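Local atomic coordinates of mandelate racemase/muconate lactonizing enzyme (Polaromonas sp., PDB entry 2OG9), a protein that probably acts as an isomerase of the enolase superfamily, using a metal-assisted barrel active site to act on a carboxylate-bearing substrate. Residues 22-27 with 46-51; 65-70 with 286-291; 74-79 with 115-120. All coordinates share one frame; numbering follows the deposited sequence.

How the interactions relate
Strand 46-56 pairs with strand 15-26 in interaction 1 and with strand 61-69, the side chains of which serve interaction 2, so interaction 1 lies almost wholly in one antiparallel sheet and interaction 2 reaches it through a single strand. Interaction 3 joins two helices packed against that sheet. All three are largely buried, but their chemistry follows their place. Interaction 1 is a ladder of backbone bonds with an apolar face and a charged margin; interaction 2, nearest the centre of the chain, joins two domains through a polar cluster; interaction 3 combines close helix packing with an amide pair. Gln-76 NE2 bonds to Tyr-67 O and Gln-117 NE2 to Arg-291 O, linking 3 to 2. Interactions 2 and 3 also touch the second subunit.

Interaction 1 (22-27 with 46-51); sequences SCYLPL and EIAILF
Cys-23 and Phe-51 meet in the apolar part of this strand pair, CB of Cys-23 approaching the ring edge 3.8 Å from CE2 of Phe-51. SG of Cys-23, anti to the backbone N (chi1 175°), reaches the same ring atom less closely. Ile-49, paired directly with Cys-23, sets its CG2 over one face of Phe-51 and its CG1 4.4 Å from CB of Leu-25. Leu-27, just past the strand, slants across Ile-47, with CD2 of Leu-27 4.1 Å from CD1 of Ile-47. Val-371 and Trp-374 cover Cys-23 on this side.

Between the two faces runs the backbone ladder. Cys-23 with Ile-49 and Leu-25 with Ile-47 are hydrogen-bonded pairs, each with two reciprocal bonds; that from Cys-23 N to Ile-49 O is 2.7 Å long.

Tyr-24 and Ala-48, a non-hydrogen-bonded pair, occupy the other face. The Ala-48 methyl lies over the Tyr-24 ring in a CH-pi contact, CB being 4.1 Å from the ring centroid. Outward from it stands the polar edge: OE2 of Glu-46 approaches CD1 of Tyr-24 obliquely at 3.4 Å, the carboxylate turned 41° from the ring plane. The other oxygen, OE1, forms a salt bridge with Arg-376, which also makes a cation-pi contact with Tyr-24, so one cation ties down both groups. The neighbouring amide, Glu-46 N, is buried without a partner. The whole is an antiparallel strand pair in the N-terminal capping domain of the enolase superfamily, its first two strands joined by a long connection, much of it unmodelled and probably mobile.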
# COMPACT_ATOMS: atom_id res chain seq x y z
N SER A 22 48.74 -8.70 0.30
CA SER A 22 47.81 -9.64 0.90
C SER A 22 48.53 -10.18 2.13
O SER A 22 49.44 -11.00 2.03
CB SER A 22 47.48 -10.79 -0.07
OG SER A 22 46.47 -11.62 0.47
N CYS A 23 48.11 -9.68 3.28
CA CYS A 23 48.71 -10.04 4.56
C CYS A 23 47.84 -10.98 5.39
O CYS A 23 46.69 -10.69 5.67
CB CYS A 23 48.97 -8.74 5.34
SG CYS A 23 49.59 -8.95 7.00
N TYR A 24 48.40 -12.13 5.78
CA TYR A 24 47.65 -13.09 6.57
C TYR A 24 47.93 -12.96 8.06
O TYR A 24 48.98 -13.37 8.55
CB TYR A 24 47.93 -14.51 6.09
CG TYR A 24 47.24 -14.80 4.78
CD1 TYR A 24 46.04 -15.52 4.75
CD2 TYR A 24 47.74 -14.31 3.58
CE1 TYR A 24 45.37 -15.74 3.55
CE2 TYR A 24 47.08 -14.52 2.37
CZ TYR A 24 45.90 -15.24 2.37
OH TYR A 24 45.24 -15.47 1.18
N LEU A 25 46.96 -12.37 8.76
CA LEU A 25 47.03 -12.14 10.19
C LEU A 25 46.73 -13.41 10.98
O LEU A 25 45.61 -13.93 10.94
CB LEU A 25 46.02 -11.06 10.58
CG LEU A 25 45.82 -10.77 12.07
CD1 LEU A 25 47.10 -10.19 12.66
CD2 LEU A 25 44.66 -9.78 12.24
N PRO A 26 47.73 -13.95 11.70
CA PRO A 26 47.48 -15.17 12.47
C PRO A 26 46.74 -14.79 13.75
O PRO A 26 47.03 -13.76 14.36
CB PRO A 26 48.88 -15.69 12.73
CG PRO A 26 49.66 -14.44 12.91
CD PRO A 26 49.14 -13.54 11.80
N LEU A 27 45.76 -15.59 14.14
CA LEU A 27 45.02 -15.30 15.36
C LEU A 27 45.61 -16.08 16.52
O LEU A 27 45.85 -17.28 16.41
CB LEU A 27 43.54 -15.64 15.17
CG LEU A 27 42.83 -14.90 14.03
CD1 LEU A 27 41.37 -15.31 13.98
CD2 LEU A 27 42.93 -13.40 14.24
N GLU A 46 43.14 -17.56 11.10
CA GLU A 46 43.76 -16.38 10.52
C GLU A 46 42.77 -15.52 9.74
O GLU A 46 41.67 -15.97 9.41
CB GLU A 46 44.91 -16.80 9.59
CG GLU A 46 44.54 -17.89 8.61
CD GLU A 46 45.66 -18.19 7.63
OE1 GLU A 46 46.84 -18.20 8.05
OE2 GLU A 46 45.36 -18.42 6.44
N ILE A 47 43.17 -14.29 9.45
CA ILE A 47 42.33 -13.37 8.68
C ILE A 47 43.19 -12.76 7.58
O ILE A 47 44.28 -12.24 7.84
CB ILE A 47 41.77 -12.24 9.57
CG1 ILE A 47 40.85 -12.83 10.65
CG2 ILE A 47 40.99 -11.24 8.72
CD1 ILE A 47 40.28 -11.79 11.59
N ALA A 48 42.70 -12.83 6.34
CA ALA A 48 43.43 -12.28 5.21
C ALA A 48 43.14 -10.79 5.08
O ALA A 48 41.99 -10.39 4.93
CB ALA A 48 43.02 -13.01 3.92
N ILE A 49 44.18 -9.96 5.15
CA ILE A 49 44.00 -8.52 5.05
C ILE A 49 44.58 -8.01 3.74
O ILE A 49 45.70 -8.36 3.38
CB ILE A 49 44.74 -7.78 6.20
CG1 ILE A 49 44.36 -8.37 7.56
CG2 ILE A 49 44.43 -6.29 6.13
CD1 ILE A 49 42.92 -8.15 7.97
N LEU A 50 43.81 -7.22 3.01
CA LEU A 50 44.30 -6.65 1.75
C LEU A 50 44.66 -5.19 1.99
O LEU A 50 43.78 -4.37 2.25
CB LEU A 50 43.25 -6.74 0.65
CG LEU A 50 43.60 -5.95 -0.62
CD1 LEU A 50 44.83 -6.57 -1.27
CD2 LEU A 50 42.43 -5.94 -1.59
N PHE A 51 45.94 -4.87 1.94
CA PHE A 51 46.39 -3.50 2.13
C PHE A 51 46.59 -2.81 0.78
O PHE A 51 47.10 -3.42 -0.16
CB PHE A 51 47.71 -3.46 2.91
CG PHE A 51 47.56 -3.73 4.38
CD1 PHE A 51 46.90 -2.82 5.21
CD2 PHE A 51 48.08 -4.90 4.93
CE1 PHE A 51 46.77 -3.08 6.57
CE2 PHE A 51 47.94 -5.16 6.30
CZ PHE A 51 47.29 -4.25 7.12

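Interaction 2 (65-70 with 286-291); sequences FSYSKR and MPDAPR
Ser-66 and Pro-290 bring the two backbones together, their CA atoms 4.6 Å apart, where an extended strand of the N-terminal domain meets the first turn of a short helix in the barrel domain. This is the interdomain seam of the enolase fold, a capping domain seated on a TIM barrel; the helix follows barrel strand 284-285, at whose C-terminal end such enzymes usually gather their active-site residues. The turn is weakly bonded, and Asp-288 serves as its N-cap: Arg-291 N donates to Asp-288 OD1 over 3.2 Å, coming from above the carboxylate plane.

Pro-290 supplies the apolar half of the contact. Its CB lies 3.8 Å from CD2 of Tyr-67, at the edge of that ring, while its CG faces CE1 of Phe-65 more loosely, at 4.4 Å.

The polar half centres on the Tyr-67 hydroxyl. CG of Tyr-67 sits between the backbone N and the carbonyl carbon (chi1 76°), and from there the ring carries its OH to the helix. OH donates to Asp-288 OD2 at 2.4 Å, a very short distance whose exact value is doubtful, with ring and carboxylate turned only 23° apart. The same oxygen accepts from Arg-291 NH2 at 2.7 Å, the hydroxyl being tilted out of the guanidinium plane, and weakly from Arg-291 NE. Asp-288 and Arg-291 thus hold the phenol end between them, and Phe-316 meets the Tyr-67 ring as well. The second subunit joins in at Lys-69 N, which is hydrogen-bonded to Ser-108 OG of that chain. Along its aliphatic part, Lys-69 crosses Arg-291 at about a right angle, with CD of Lys-69 at the guanidinium edge, 3.8 Å from NH2 of Arg-291.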
# COMPACT_ATOMS: atom_id res chain seq x y z
N PHE A 65 42.42 -0.66 3.64
CA PHE A 65 42.40 -2.11 3.66
C PHE A 65 41.01 -2.70 3.62
O PHE A 65 40.02 -2.01 3.86
CB PHE A 65 43.15 -2.63 4.90
CG PHE A 65 42.46 -2.35 6.21
CD1 PHE A 65 41.53 -3.24 6.73
CD2 PHE A 65 42.72 -1.18 6.91
CE1 PHE A 65 40.88 -2.99 7.94
CE2 PHE A 65 42.08 -0.91 8.12
CZ PHE A 65 41.15 -1.82 8.63
N SER A 66 40.94 -3.97 3.26
CA SER A 66 39.69 -4.72 3.24
C SER A 66 40.13 -6.05 3.85
O SER A 66 41.31 -6.20 4.19
CB SER A 66 39.14 -4.90 1.82
OG SER A 66 40.07 -5.57 0.97
N TYR A 67 39.23 -7.00 4.00
CA TYR A 67 39.61 -8.26 4.61
C TYR A 67 38.65 -9.38 4.24
O TYR A 67 37.58 -9.15 3.69
CB TYR A 67 39.62 -8.10 6.13
CG TYR A 67 38.24 -8.09 6.75
CD1 TYR A 67 37.64 -9.27 7.18
CD2 TYR A 67 37.51 -6.91 6.83
CE1 TYR A 67 36.35 -9.27 7.69
CE2 TYR A 67 36.21 -6.90 7.34
CZ TYR A 67 35.63 -8.09 7.77
OH TYR A 67 34.35 -8.11 8.26
N SER A 68 39.05 -10.60 4.58
CA SER A 68 38.23 -11.78 4.34
C SER A 68 38.43 -12.72 5.52
O SER A 68 39.57 -13.02 5.89
CB SER A 68 38.65 -12.51 3.06
OG SER A 68 38.54 -11.68 1.93
N LYS A 69 37.33 -13.14 6.11
CA LYS A 69 37.36 -14.11 7.20
C LYS A 69 36.95 -15.37 6.46
O LYS A 69 35.84 -15.46 5.93
CB LYS A 69 36.34 -13.73 8.27
CG LYS A 69 36.79 -12.57 9.15
CD LYS A 69 35.63 -11.98 9.95
CE LYS A 69 35.90 -12.04 11.44
NZ LYS A 69 34.86 -11.32 12.25
N ARG A 70 37.87 -16.33 6.39
CA ARG A 70 37.66 -17.58 5.66
C ARG A 70 37.94 -17.28 4.19
O ARG A 70 38.65 -16.33 3.89
CB ARG A 70 36.23 -18.13 5.87
CG ARG A 70 35.98 -18.53 7.32
CD ARG A 70 34.63 -19.21 7.53
NE ARG A 70 34.36 -19.45 8.95
CZ ARG A 70 35.06 -20.27 9.72
NH1 ARG A 70 36.08 -20.96 9.22
NH2 ARG A 70 34.75 -20.40 11.01
N MSE A 286 24.25 -2.53 11.38
CA MSE A 286 25.66 -2.82 11.59
C MSE A 286 26.49 -2.97 10.32
O MSE A 286 27.01 -4.05 10.03
CB MSE A 286 25.80 -4.08 12.45
CG MSE A 286 25.06 -3.97 13.77
SE MSE A 286 25.41 -5.49 14.91
CE MSE A 286 27.19 -5.00 15.57
N PRO A 287 26.62 -1.88 9.55
CA PRO A 287 27.40 -1.94 8.32
C PRO A 287 28.88 -2.13 8.63
O PRO A 287 29.36 -1.69 9.68
CB PRO A 287 27.11 -0.59 7.67
CG PRO A 287 26.95 0.32 8.85
CD PRO A 287 26.11 -0.52 9.80
N ASP A 288 29.58 -2.82 7.74
CA ASP A 288 31.00 -3.10 7.87
C ASP A 288 31.64 -2.43 6.65
O ASP A 288 31.50 -2.92 5.53
CB ASP A 288 31.21 -4.62 7.83
CG ASP A 288 32.67 -5.03 7.92
OD1 ASP A 288 33.55 -4.26 7.47
OD2 ASP A 288 32.94 -6.14 8.42
N ALA A 289 32.31 -1.30 6.86
CA ALA A 289 32.92 -0.56 5.75
C ALA A 289 33.72 -1.41 4.76
O ALA A 289 33.40 -1.45 3.58
CB ALA A 289 33.79 0.58 6.30
N PRO A 290 34.77 -2.11 5.23
CA PRO A 290 35.56 -2.95 4.32
C PRO A 290 34.71 -3.97 3.57
O PRO A 290 34.94 -4.24 2.39
CB PRO A 290 36.56 -3.62 5.26
CG PRO A 290 36.76 -2.60 6.33
CD PRO A 290 35.35 -2.11 6.59
N ARG A 291 33.74 -4.55 4.26
CA ARG A 291 32.88 -5.56 3.65
C ARG A 291 31.91 -5.03 2.59
O ARG A 291 31.56 -5.75 1.66
CB ARG A 291 32.12 -6.30 4.75
CG ARG A 291 31.38 -7.53 4.26
CD ARG A 291 30.88 -8.40 5.41
NE ARG A 291 31.97 -8.90 6.24
CZ ARG A 291 31.86 -9.94 7.06
NH1 ARG A 291 30.70 -10.58 7.16
NH2 ARG A 291 32.90 -10.35 7.78

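Interaction 3 (74-79 with 115-120); sequences PGQFAH and STQAIG
The His-79 ring takes the CB of Ser-115 over one face, 3.8 Å from the ring centroid and 30° off its normal, a CH-pi contact, while CB of Ala-118 stands at the ring edge. CG of His-79 lies anti to the backbone N (chi1 -164°), which carries the ring over to the facing helix. The motif is a crossed helix pair of the capping domain; the axes of the two short segments pass 8.4 Å apart at closest approach and are inclined at 65°.

A second pair of flat groups closes the other end. Gln-76 NE2 donates to Gln-117 OE1 over 2.7 Å; the acceptor lies near the plane of the Gln-76 amide, but the donor stands above the Gln-117 carbonyl plane, the two amides being nearly perpendicular. Gln-76 also bonds through NE2 to Tyr-67 O and through OE1 to Ser-66 OG, while Gln-117 NE2 reaches Arg-291 O of its own chain and, across the interface, Ser-108 O of the second subunit. A leucine replacing Gln-76 would probably leave Gln-117 OE1, Tyr-67 O and Ser-66 OG without this shared mate. Where the helices come closest, CB of Ala-118 rests 3.6 Å from Gln-76 O.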
# COMPACT_ATOMS: atom_id res chain seq x y z
N PRO A 74 42.59 -14.52 -1.40
CA PRO A 74 43.20 -14.65 -2.73
C PRO A 74 42.40 -13.93 -3.83
O PRO A 74 42.98 -13.28 -4.70
CB PRO A 74 43.22 -16.16 -2.93
CG PRO A 74 43.49 -16.67 -1.55
CD PRO A 74 42.54 -15.83 -0.71
N GLY A 75 41.08 -14.07 -3.78
CA GLY A 75 40.24 -13.44 -4.79
C GLY A 75 40.31 -11.92 -4.74
O GLY A 75 40.38 -11.27 -5.78
N GLN A 76 40.30 -11.36 -3.53
CA GLN A 76 40.37 -9.91 -3.38
C GLN A 76 41.68 -9.37 -3.92
O GLN A 76 41.71 -8.37 -4.63
CB GLN A 76 40.25 -9.50 -1.90
CG GLN A 76 38.88 -9.72 -1.27
CD GLN A 76 38.80 -9.10 0.13
OE1 GLN A 76 39.82 -8.69 0.68
NE2 GLN A 76 37.60 -9.05 0.69
N PHE A 77 42.78 -10.04 -3.58
CA PHE A 77 44.09 -9.59 -4.04
C PHE A 77 44.19 -9.64 -5.55
O PHE A 77 44.61 -8.68 -6.18
CB PHE A 77 45.21 -10.45 -3.45
CG PHE A 77 46.57 -10.10 -3.99
CD1 PHE A 77 47.25 -8.98 -3.52
CD2 PHE A 77 47.15 -10.85 -5.01
CE1 PHE A 77 48.48 -8.60 -4.07
CE2 PHE A 77 48.38 -10.49 -5.56
CZ PHE A 77 49.04 -9.36 -5.09
N ALA A 78 43.81 -10.78 -6.13
CA ALA A 78 43.87 -10.98 -7.57
C ALA A 78 43.11 -9.89 -8.31
O ALA A 78 43.59 -9.36 -9.30
CB ALA A 78 43.33 -12.35 -7.93
N HIS A 79 41.91 -9.56 -7.83
CA HIS A 79 41.12 -8.53 -8.49
C HIS A 79 41.75 -7.16 -8.30
O HIS A 79 41.85 -6.36 -9.24
CB HIS A 79 39.68 -8.52 -7.95
CG HIS A 79 38.73 -7.77 -8.83
ND1 HIS A 79 38.35 -8.23 -10.08
CD2 HIS A 79 38.12 -6.58 -8.67
CE1 HIS A 79 37.54 -7.35 -10.64
NE2 HIS A 79 37.38 -6.34 -9.81
N SER A 115 34.90 -8.18 -5.62
CA SER A 115 35.40 -7.09 -6.45
C SER A 115 35.27 -5.72 -5.78
O SER A 115 36.21 -4.93 -5.80
CB SER A 115 34.71 -7.08 -7.81
OG SER A 115 33.31 -6.90 -7.67
N THR A 116 34.12 -5.44 -5.17
CA THR A 116 33.94 -4.15 -4.53
C THR A 116 34.72 -4.07 -3.21
O THR A 116 35.05 -2.98 -2.76
CB THR A 116 32.44 -3.82 -4.31
OG1 THR A 116 31.78 -4.96 -3.76
CG2 THR A 116 31.79 -3.44 -5.63
N GLN A 117 35.00 -5.21 -2.59
CA GLN A 117 35.77 -5.21 -1.35
C GLN A 117 37.21 -4.85 -1.73
O GLN A 117 37.90 -4.15 -0.99
CB GLN A 117 35.70 -6.58 -0.67
CG GLN A 117 34.26 -6.94 -0.29
CD GLN A 117 34.11 -8.30 0.37
OE1 GLN A 117 34.96 -9.19 0.21
NE2 GLN A 117 33.01 -8.48 1.10
N ALA A 118 37.65 -5.32 -2.89
CA ALA A 118 38.99 -4.99 -3.36
C ALA A 118 39.01 -3.47 -3.60
O ALA A 118 39.94 -2.77 -3.20
CB ALA A 118 39.29 -5.74 -4.65
N ILE A 119 37.96 -2.98 -4.25
CA ILE A 119 37.84 -1.55 -4.53
C ILE A 119 37.88 -0.76 -3.21
O ILE A 119 38.49 0.30 -3.13
CB ILE A 119 36.52 -1.25 -5.29
CG1 ILE A 119 36.60 -1.81 -6.71
CG2 ILE A 119 36.25 0.25 -5.32
CD1 ILE A 119 35.31 -1.66 -7.52
N GLY A 120 37.24 -1.31 -2.18
CA GLY A 120 37.20 -0.67 -0.88
C GLY A 120 38.56 -0.40 -0.26
O GLY A 120 38.72 0.58 0.45